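Local coordinates for protein putative decarboxylase involved in desferrioxamine biosynthesis (Erwinia amylovora, PDB 5O5C) that acts as the pyridoxal-phosphate-dependent lysine decarboxylase of desferrioxamine siderophore biosynthesis, presumably releasing carbon dioxide from lysine to supply the diamine cadaverine, at residues B[405-410]-B[485-490]; B[108-113]-B[328-333]; B[157-162]-B[342-347]. All blocks are in the same frame, centred on the assembly; numbering follows the deposited sequence.

In the fold
The three contacts illustrate how chemistry follows place in a fold-type I PLP enzyme. Contact 2 lies deepest: its six touching residues are all buried, and it sets a loop beside helix 328-331, which holds the predicted cofactor-attachment lysine. Contact 1 adjoins it, with Leu485 resting on Pro113, Phe333 and Lys330; it is also largely buried, but apolar and without direct contact with the cofactor, and both contacts reach the second subunit. Contact 3 sits toward the surface, about 26 Å from contact 2 between centres, at the far ends of two sheet strands, and of the three it alone has a hydrogen bond between its segments. Tyr328 touching Phe342 connects it back to contact 2.

Contact 1: B[405-410]-B[485-490]; sequences DDILAL and LNPNTT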
loop_
_atom_site.group_PDB
_atom_site.type_symbol
_atom_site.label_atom_id
_atom_site.label_comp_id
_atom_site.label_asym_id
_atom_site.label_seq_id
_atom_site.Cartn_x
_atom_site.Cartn_y
_atom_site.Cartn_z
ATOM N N ASP B 405 24.518 -3.082 12.678
ATOM C CA ASP B 405 25.961 -2.913 12.952
ATOM C C ASP B 405 26.889 -3.809 12.205
ATOM O O ASP B 405 27.855 -3.317 11.616
ATOM C CB ASP B 405 26.254 -3.065 14.424
ATOM C CG ASP B 405 25.668 -1.928 15.227
ATOM O OD1 ASP B 405 25.327 -0.894 14.615
ATOM O OD2 ASP B 405 25.554 -2.106 16.443
ATOM N N ASP B 406 26.647 -5.100 12.220
ATOM C CA ASP B 406 27.423 -6.007 11.361
ATOM C C ASP B 406 27.452 -5.646 9.884
ATOM O O ASP B 406 28.529 -5.680 9.264
ATOM C CB ASP B 406 27.040 -7.470 11.586
ATOM C CG ASP B 406 27.450 -7.943 12.932
ATOM O OD1 ASP B 406 28.059 -7.155 13.638
ATOM O OD2 ASP B 406 27.170 -9.059 13.336
ATOM N N ILE B 407 26.309 -5.237 9.338
ATOM C CA ILE B 407 26.275 -4.763 7.932
ATOM C C ILE B 407 27.081 -3.446 7.753
ATOM O O ILE B 407 27.851 -3.330 6.801
ATOM C CB ILE B 407 24.859 -4.793 7.272
ATOM C CG1 ILE B 407 23.781 -4.194 8.128
ATOM C CG2 ILE B 407 24.402 -6.244 6.984
ATOM C CD1 ILE B 407 22.523 -3.776 7.399
ATOM N N LEU B 408 26.959 -2.494 8.674
ATOM C CA LEU B 408 27.872 -1.322 8.658
ATOM C C LEU B 408 29.385 -1.693 8.682
ATOM O O LEU B 408 30.164 -1.163 7.927
ATOM C CB LEU B 408 27.553 -0.367 9.799
ATOM C CG LEU B 408 26.105 0.162 9.708
ATOM C CD1 LEU B 408 25.712 0.884 10.954
ATOM C CD2 LEU B 408 25.932 1.075 8.522
ATOM N N ALA B 409 29.790 -2.624 9.526
ATOM C CA ALA B 409 31.218 -3.020 9.579
ATOM C C ALA B 409 31.600 -3.790 8.301
ATOM O O ALA B 409 32.682 -3.566 7.712
ATOM C CB ALA B 409 31.496 -3.834 10.807
ATOM N N LEU B 410 30.690 -4.625 7.804
ATOM C CA LEU B 410 30.996 -5.332 6.556
ATOM C C LEU B 410 31.277 -4.354 5.402
ATOM O O LEU B 410 32.189 -4.619 4.658
ATOM C CB LEU B 410 29.940 -6.361 6.176
ATOM C CG LEU B 410 30.318 -7.310 4.999
ATOM C CD1 LEU B 410 31.578 -8.157 5.199
ATOM C CD2 LEU B 410 29.186 -8.276 4.773
ATOM N N LEU B 485 22.914 -5.555 2.773
ATOM C CA LEU B 485 21.903 -5.668 3.844
ATOM C C LEU B 485 21.787 -7.049 4.475
ATOM O O LEU B 485 20.940 -7.265 5.319
ATOM C CB LEU B 485 20.530 -5.185 3.392
ATOM C CG LEU B 485 20.367 -3.691 3.142
ATOM C CD1 LEU B 485 19.122 -3.468 2.295
ATOM C CD2 LEU B 485 20.293 -2.859 4.401
ATOM N N ASN B 486 22.692 -7.943 4.127
ATOM C CA ASN B 486 22.725 -9.275 4.692
ATOM C C ASN B 486 23.909 -9.439 5.700
ATOM O O ASN B 486 25.087 -9.447 5.316
ATOM C CB ASN B 486 22.813 -10.268 3.536
ATOM C CG ASN B 486 22.340 -11.646 3.922
ATOM O OD1 ASN B 486 22.412 -12.034 5.083
ATOM N ND2 ASN B 486 21.852 -12.392 2.948
ATOM N N PRO B 487 23.601 -9.586 6.988
ATOM C CA PRO B 487 24.731 -9.688 7.936
ATOM C C PRO B 487 25.394 -11.063 8.053
ATOM O O PRO B 487 26.257 -11.219 8.917
ATOM C CB PRO B 487 24.126 -9.254 9.254
ATOM C CG PRO B 487 22.679 -9.502 9.120
ATOM C CD PRO B 487 22.304 -9.559 7.672
ATOM N N ASN B 488 25.010 -12.036 7.210
ATOM C CA ASN B 488 25.747 -13.307 7.064
ATOM C C ASN B 488 26.777 -13.248 5.916
ATOM O O ASN B 488 27.657 -14.092 5.829
ATOM C CB ASN B 488 24.776 -14.485 6.818
ATOM C CG ASN B 488 23.683 -14.587 7.853
ATOM O OD1 ASN B 488 22.534 -14.850 7.512
ATOM N ND2 ASN B 488 24.021 -14.372 9.123
ATOM N N THR B 489 26.664 -12.244 5.049
ATOM C CA THR B 489 27.618 -11.985 3.969
ATOM C C THR B 489 28.988 -11.752 4.558
ATOM O O THR B 489 29.119 -10.954 5.480
ATOM C CB THR B 489 27.187 -10.730 3.182
ATOM O OG1 THR B 489 25.880 -10.945 2.656
ATOM C CG2 THR B 489 28.172 -10.326 2.032
ATOM N N THR B 490 29.993 -12.459 4.035
ATOM C CA THR B 490 31.361 -12.364 4.521
ATOM C C THR B 490 32.292 -11.575 3.586
ATOM O O THR B 490 31.968 -11.227 2.422
ATOM C CB THR B 490 32.000 -13.767 4.742
ATOM O OG1 THR B 490 32.033 -14.506 3.512
ATOM C CG2 THR B 490 31.214 -14.567 5.774
#
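Asp406 and Pro487 begin a mainly hydrophobic seam in which helix 397-420 packs against the turn that joins strand 477-483, part of the four-stranded antiparallel sheet, to helix 491-510. A type I beta turn from Asn486 to Thr489 shapes the connection. At the rim, CB of Asp406 meets CB of Pro487 at 4.1 Å, while the carboxylate of Asp406 is engaged by His25 of the second subunit, which also packs on Pro487. The second subunit thus touches this end of the seam.

Next along the helix, Ile407 is the residue that the turn covers most, and its two branches divide the work. CG2 lies over the peptide between Asn486 and Pro487, 3.4 Å from Pro487 N, and also faces the proline ring, with Pro487 CB at 3.8 Å. The longer branch goes elsewhere: a chi1 of 47° tucks CG1 between the backbone N and carbonyl carbon, and CD1 then extends to Leu485 CD2, 3.8 Å away, where the two side chains cross obliquely. Leu485 in turn lies next to Lys330, the predicted cofactor-attachment lysine, which links the seam to the cofactor region.

One turn later Leu410 reaches toward the end of the loop, its CG swung opposite the backbone N (chi1 -170°). The exact placing of its CD2, near Thr489, is doubtful in the model. Thr490 is the N-cap of helix 491-510 and its hydroxyl is hydrogen-bonded to Asp493; against the backbone of this capping residue lies the other methyl, Leu410 CD1, 3.8 Å from Thr490 C.

Contact 2: B[108-113]-B[328-333]; sequences AHLNCP and YHKSFF. With PLP (pyridoxal-5'-phosphate), chain H.
Leu110, Cys112 and Pro113 form a fully buried packing contact with Lys330 and Phe333, without a hydrogen bond between the segments, where the loop leading to helix 116-128 runs past the short helix 328-331 beside the cofactor pocket. An inverse gamma turn centred on Leu110 bends that loop. The leucine crosses the lysine side chain, its CB 3.8 Å from Lys330 CE, and sends CD1 on to the cofactor, 3.7 Å from PLP O3. Lys330 is stretched out beyond CG (chi2 180°), which carries its NZ to the pyridoxal ring.

This is the His-Lys pair of fold-type I, group II decarboxylases, in the short helix that directly follows strand 323-327. Lys330 NZ stands 2.1 Å from PLP C4A, too close for a non-bonded contact, and the cofactor is modelled without an aldehyde oxygen; both are consistent with the predicted Schiff-base link left unmodelled. The neighbouring His329 makes a regular hydrogen bond: its NE2 donates to PLP O2P at 2.9 Å, with an N-H...O angle of 145°, and that oxygen lies at the edge of the imidazole, near its plane. The second ring nitrogen, ND1, is hydrogen-bonded to Cys338 N, a second-shell partner that helps fix the ring's rotation. Gly170 N, Thr171 N and Thr273 OG1 of the same chain, and Thr380 OG1 of the second subunit, also hydrogen-bond to the cofactor.

Farther from the cofactor, Cys112 packs chiefly against backbone carbonyls: SG is held between the backbone N and the carbonyl carbon (chi1 56°), which points it at the helix backbone, 3.3 Å from His329 O, while CB rests 3.3 Å from Lys330 O. Phe333 follows, presenting its ring edge to the Pro113 carbonyl, with CD1 3.1 Å from Pro113 O, and its backbone CA makes a CA-H...O contact with the same oxygen.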
loop_
_atom_site.group_PDB
_atom_site.type_symbol
_atom_site.label_atom_id
_atom_site.label_comp_id
_atom_site.label_asym_id
_atom_site.label_seq_id
_atom_site.Cartn_x
_atom_site.Cartn_y
_atom_site.Cartn_z
ATOM N N ALA B 108 22.651 -5.805 -4.371
ATOM C CA ALA B 108 22.222 -4.830 -5.388
ATOM C C ALA B 108 21.481 -3.609 -4.852
ATOM O O ALA B 108 22.128 -2.615 -4.629
ATOM C CB ALA B 108 21.436 -5.498 -6.484
ATOM N N HIS B 109 20.157 -3.673 -4.707
ATOM C CA HIS B 109 19.307 -2.557 -4.290
ATOM C C HIS B 109 19.022 -2.686 -2.794
ATOM O O HIS B 109 19.651 -3.484 -2.082
ATOM C CB HIS B 109 17.969 -2.576 -5.064
ATOM C CG HIS B 109 18.108 -2.381 -6.542
ATOM N ND1 HIS B 109 18.406 -1.160 -7.105
ATOM C CD2 HIS B 109 17.927 -3.237 -7.579
ATOM C CE1 HIS B 109 18.441 -1.274 -8.420
ATOM N NE2 HIS B 109 18.162 -2.527 -8.733
ATOM N N LEU B 110 18.046 -1.923 -2.322
ATOM C CA LEU B 110 17.652 -1.922 -0.920
ATOM C C LEU B 110 16.633 -2.988 -0.544
ATOM O O LEU B 110 15.605 -2.685 0.126
ATOM C CB LEU B 110 17.169 -0.530 -0.539
ATOM C CG LEU B 110 18.317 0.489 -0.458
ATOM C CD1 LEU B 110 17.805 1.910 -0.458
ATOM C CD2 LEU B 110 19.127 0.288 0.792
ATOM N N ASN B 111 16.928 -4.231 -0.960
ATOM C CA ASN B 111 16.140 -5.401 -0.580
ATOM C C ASN B 111 16.807 -6.194 0.506
ATOM O O ASN B 111 17.775 -6.903 0.265
ATOM C CB ASN B 111 15.870 -6.293 -1.775
ATOM C CG ASN B 111 15.340 -5.529 -2.924
ATOM O OD1 ASN B 111 16.076 -5.275 -3.909
ATOM N ND2 ASN B 111 14.079 -5.075 -2.795
ATOM N N CYS B 112 16.274 -6.090 1.721
ATOM C CA CYS B 112 16.846 -6.755 2.853
ATOM C C CYS B 112 16.462 -8.252 2.937
ATOM O O CYS B 112 15.365 -8.646 2.599
ATOM C CB CYS B 112 16.477 -5.988 4.128
ATOM S SG CYS B 112 14.691 -5.756 4.379
ATOM N N PRO B 113 17.353 -9.087 3.479
ATOM C CA PRO B 113 16.777 -10.339 3.986
ATOM C C PRO B 113 15.757 -10.080 5.079
ATOM O O PRO B 113 15.816 -9.061 5.819
ATOM C CB PRO B 113 17.966 -11.118 4.564
ATOM C CG PRO B 113 19.171 -10.265 4.369
ATOM C CD PRO B 113 18.752 -8.907 3.857
ATOM N N TYR B 328 10.732 0.081 7.375
ATOM C CA TYR B 328 11.094 -1.088 8.108
ATOM C C TYR B 328 11.375 -2.210 7.155
ATOM O O TYR B 328 12.146 -3.152 7.518
ATOM C CB TYR B 328 10.034 -1.536 9.104
ATOM C CG TYR B 328 9.459 -0.470 9.977
ATOM C CD1 TYR B 328 10.131 -0.075 11.142
ATOM C CD2 TYR B 328 8.245 0.160 9.677
ATOM C CE1 TYR B 328 9.610 0.883 11.984
ATOM C CE2 TYR B 328 7.721 1.152 10.538
ATOM C CZ TYR B 328 8.437 1.522 11.687
ATOM O OH TYR B 328 7.970 2.512 12.588
ATOM N N HIS B 329 10.747 -2.123 5.969
ATOM C CA HIS B 329 10.989 -3.059 4.885
ATOM C C HIS B 329 12.297 -2.876 4.040
ATOM O O HIS B 329 12.490 -3.650 3.101
ATOM C CB HIS B 329 9.755 -3.197 3.978
ATOM C CG HIS B 329 9.459 -2.009 3.123
ATOM N ND1 HIS B 329 8.185 -1.472 2.997
ATOM C CD2 HIS B 329 10.257 -1.268 2.318
ATOM C CE1 HIS B 329 8.226 -0.443 2.177
ATOM N NE2 HIS B 329 9.459 -0.309 1.740
ATOM N N LYS B 330 13.101 -1.829 4.316
ATOM C CA LYS B 330 14.542 -1.767 3.931
ATOM C C LYS B 330 15.572 -2.072 5.046
ATOM O O LYS B 330 16.510 -2.809 4.831
ATOM C CB LYS B 330 14.865 -0.384 3.405
ATOM C CG LYS B 330 14.028 -0.015 2.204
ATOM C CD LYS B 330 14.339 1.362 1.684
ATOM C CE LYS B 330 13.966 1.302 0.227
ATOM N NZ LYS B 330 14.169 2.615 -0.333
ATOM N N SER B 331 15.430 -1.464 6.211
ATOM C CA SER B 331 16.456 -1.531 7.218
ATOM C C SER B 331 16.126 -2.279 8.475
ATOM O O SER B 331 17.019 -2.453 9.277
ATOM C CB SER B 331 16.957 -0.119 7.565
ATOM O OG SER B 331 17.240 0.580 6.372
ATOM N N PHE B 332 14.886 -2.726 8.638
ATOM C CA PHE B 332 14.492 -3.569 9.765
ATOM C C PHE B 332 14.146 -5.007 9.411
ATOM O O PHE B 332 13.502 -5.679 10.207
ATOM C CB PHE B 332 13.329 -2.936 10.512
ATOM C CG PHE B 332 13.698 -1.690 11.241
ATOM C CD1 PHE B 332 13.917 -0.490 10.556
ATOM C CD2 PHE B 332 13.803 -1.694 12.612
ATOM C CE1 PHE B 332 14.258 0.642 11.242
ATOM C CE2 PHE B 332 14.121 -0.565 13.287
ATOM C CZ PHE B 332 14.394 0.597 12.601
ATOM N N PHE B 333 14.605 -5.515 8.257
ATOM C CA PHE B 333 14.388 -6.976 7.888
ATOM C C PHE B 333 12.914 -7.454 7.961
ATOM O O PHE B 333 12.610 -8.630 8.302
ATOM C CB PHE B 333 15.300 -7.843 8.746
ATOM C CG PHE B 333 16.689 -7.294 8.857
ATOM C CD1 PHE B 333 17.598 -7.483 7.862
ATOM C CD2 PHE B 333 17.051 -6.507 9.939
ATOM C CE1 PHE B 333 18.847 -6.908 7.907
ATOM C CE2 PHE B 333 18.306 -5.940 10.003
ATOM C CZ PHE B 333 19.205 -6.141 8.977
HETATM N N1 PLP H . 13.255 7.532 0.328
HETATM C C2 PLP H . 14.475 6.959 0.279
HETATM C C2A PLP H . 15.651 7.610 0.944
HETATM C C3 PLP H . 14.626 5.676 -0.421
HETATM O O3 PLP H . 15.843 5.042 -0.506
HETATM C C4 PLP H . 13.392 5.111 -1.019
HETATM C C4A PLP H . 13.428 3.862 -1.811
HETATM C C5 PLP H . 12.125 5.834 -0.899
HETATM C C6 PLP H . 12.137 7.045 -0.237
HETATM C C5A PLP H . 10.871 5.264 -1.523
HETATM O O4P PLP H . 10.555 4.138 -0.688
HETATM P P PLP H . 9.449 2.996 -0.975
HETATM O O1P PLP H . 10.040 2.171 -2.073
HETATM O O2P PLP H . 9.403 2.209 0.310
HETATM O O3P PLP H . 8.144 3.607 -1.346
#

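Contact 3: B[157-162]-B[342-347]; sequences GLPAGA and FVRDKH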
loop_
_atom_site.group_PDB
_atom_site.type_symbol
_atom_site.label_atom_id
_atom_site.label_comp_id
_atom_site.label_asym_id
_atom_site.label_seq_id
_atom_site.Cartn_x
_atom_site.Cartn_y
_atom_site.Cartn_z
ATOM N N GLY B 157 13.064 10.475 18.901
ATOM C CA GLY B 157 13.185 11.558 19.872
ATOM C C GLY B 157 12.246 12.727 19.632
ATOM O O GLY B 157 12.432 13.798 20.190
ATOM N N LEU B 158 11.232 12.540 18.800
ATOM C CA LEU B 158 10.228 13.594 18.615
ATOM C C LEU B 158 9.489 13.945 19.940
ATOM O O LEU B 158 9.306 13.099 20.805
ATOM C CB LEU B 158 9.249 13.203 17.502
ATOM C CG LEU B 158 9.909 13.146 16.109
ATOM C CD1 LEU B 158 8.964 12.687 15.017
ATOM C CD2 LEU B 158 10.589 14.438 15.693
ATOM N N PRO B 159 9.051 15.200 20.095
ATOM C CA PRO B 159 8.488 15.582 21.394
ATOM C C PRO B 159 7.097 14.992 21.660
ATOM O O PRO B 159 6.502 14.294 20.785
ATOM C CB PRO B 159 8.427 17.112 21.300
ATOM C CG PRO B 159 8.183 17.379 19.852
ATOM C CD PRO B 159 8.797 16.233 19.071
ATOM N N ALA B 160 6.582 15.336 22.839
ATOM C CA ALA B 160 5.352 14.802 23.401
ATOM C C ALA B 160 4.163 14.647 22.443
ATOM O O ALA B 160 3.746 13.510 22.200
ATOM C CB ALA B 160 4.964 15.599 24.613
ATOM N N GLY B 161 3.644 15.717 21.847
ATOM C CA GLY B 161 2.435 15.572 20.971
ATOM C C GLY B 161 2.592 15.013 19.551
ATOM O O GLY B 161 1.768 15.308 18.637
ATOM N N ALA B 162 3.642 14.233 19.335
ATOM C CA ALA B 162 3.905 13.590 18.056
ATOM C C ALA B 162 3.077 12.342 17.813
ATOM O O ALA B 162 2.551 11.697 18.760
ATOM C CB ALA B 162 5.380 13.283 17.916
ATOM N N PHE B 342 5.880 9.808 10.173
ATOM C CA PHE B 342 5.822 10.414 11.478
ATOM C C PHE B 342 5.761 11.918 11.396
ATOM O O PHE B 342 6.469 12.486 10.596
ATOM C CB PHE B 342 7.018 10.009 12.298
ATOM C CG PHE B 342 7.060 8.558 12.558
ATOM C CD1 PHE B 342 7.601 7.708 11.628
ATOM C CD2 PHE B 342 6.463 8.031 13.687
ATOM C CE1 PHE B 342 7.588 6.375 11.823
ATOM C CE2 PHE B 342 6.422 6.678 13.870
ATOM C CZ PHE B 342 6.980 5.844 12.941
ATOM N N VAL B 343 4.948 12.532 12.269
ATOM C CA VAL B 343 4.875 13.996 12.421
ATOM C C VAL B 343 5.270 14.513 13.838
ATOM O O VAL B 343 5.047 13.855 14.829
ATOM C CB VAL B 343 3.500 14.523 12.077
ATOM C CG1 VAL B 343 3.256 14.415 10.575
ATOM C CG2 VAL B 343 2.392 13.846 12.874
ATOM N N ARG B 344 5.841 15.702 13.906
ATOM C CA ARG B 344 6.215 16.304 15.171
ATOM C C ARG B 344 4.931 16.685 15.955
ATOM O O ARG B 344 4.863 16.477 17.136
ATOM C CB ARG B 344 7.057 17.541 14.899
ATOM C CG ARG B 344 7.609 18.204 16.116
ATOM C CD ARG B 344 8.549 19.367 15.798
ATOM N NE ARG B 344 9.277 19.579 17.022
ATOM C CZ ARG B 344 10.560 19.349 17.240
ATOM N NH1 ARG B 344 11.332 18.884 16.290
ATOM N NH2 ARG B 344 11.077 19.548 18.434
ATOM N N ASP B 345 3.933 17.189 15.234
ATOM C CA ASP B 345 2.686 17.706 15.755
ATOM C C ASP B 345 1.479 17.086 15.062
ATOM O O ASP B 345 1.167 17.405 13.918
ATOM C CB ASP B 345 2.646 19.221 15.586
ATOM C CG ASP B 345 1.352 19.847 16.171
ATOM O OD1 ASP B 345 0.744 19.245 17.092
ATOM O OD2 ASP B 345 0.938 20.913 15.661
ATOM N N LYS B 346 0.774 16.246 15.810
ATOM C CA LYS B 346 -0.318 15.435 15.308
ATOM C C LYS B 346 -1.436 16.238 14.701
ATOM O O LYS B 346 -2.151 15.734 13.857
ATOM C CB LYS B 346 -0.880 14.490 16.399
ATOM C CG LYS B 346 -1.539 15.181 17.594
ATOM C CD LYS B 346 -2.422 14.225 18.391
ATOM C CE LYS B 346 -3.383 15.015 19.284
ATOM N NZ LYS B 346 -4.055 14.189 20.328
ATOM N N HIS B 347 -1.572 17.494 15.095
ATOM C CA HIS B 347 -2.572 18.364 14.497
ATOM C C HIS B 347 -2.400 18.564 13.007
ATOM O O HIS B 347 -3.390 18.889 12.365
ATOM C CB HIS B 347 -2.695 19.719 15.217
ATOM C CG HIS B 347 -3.147 19.586 16.648
ATOM N ND1 HIS B 347 -4.449 19.287 16.999
ATOM C CD2 HIS B 347 -2.463 19.701 17.813
ATOM C CE1 HIS B 347 -4.547 19.211 18.314
ATOM N NE2 HIS B 347 -3.358 19.474 18.833
#
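Lys346 N donates to Gly161 O at 3.1 Å, a fairly straight bond with an N-H...O angle of 159°, the donor being tilted 16° from the carbonyl plane. It ties a type I beta turn, Pro159 to Ala162, to the chain leaving strand 339-343. That turn leads into strand 163-167, the outermost strand at one side of the seven-stranded sheet of the PLP-binding fold, and 339-343 is its antiparallel neighbour. The bond thus extends the hold between two strands beyond their paired region, where Val343 and Asp163 still share a backbone hydrogen bond.

Close by, Ala162 nestles into the backbone opposite, its CB 3.2 Å from Val343 O and its CA 3.2 Å from Arg344 O. Leu158 turns its CD1 inward to meet Phe342 CB at 4.3 Å, beside Leu153 of helix 140-156.

Toward solvent, Arg344 supplies the largest surface. Its chain is extended from CG to NE and crosses the Pro159 ring at about a right angle. Weak hydrogen bonds from NH1 to the carbonyls of Glu319 and Ala321 help orient the guanidinium, and Pro159 CD lies over one face of it, offset toward the rim, with Pro159 CG 3.7 Å from Arg344 NE.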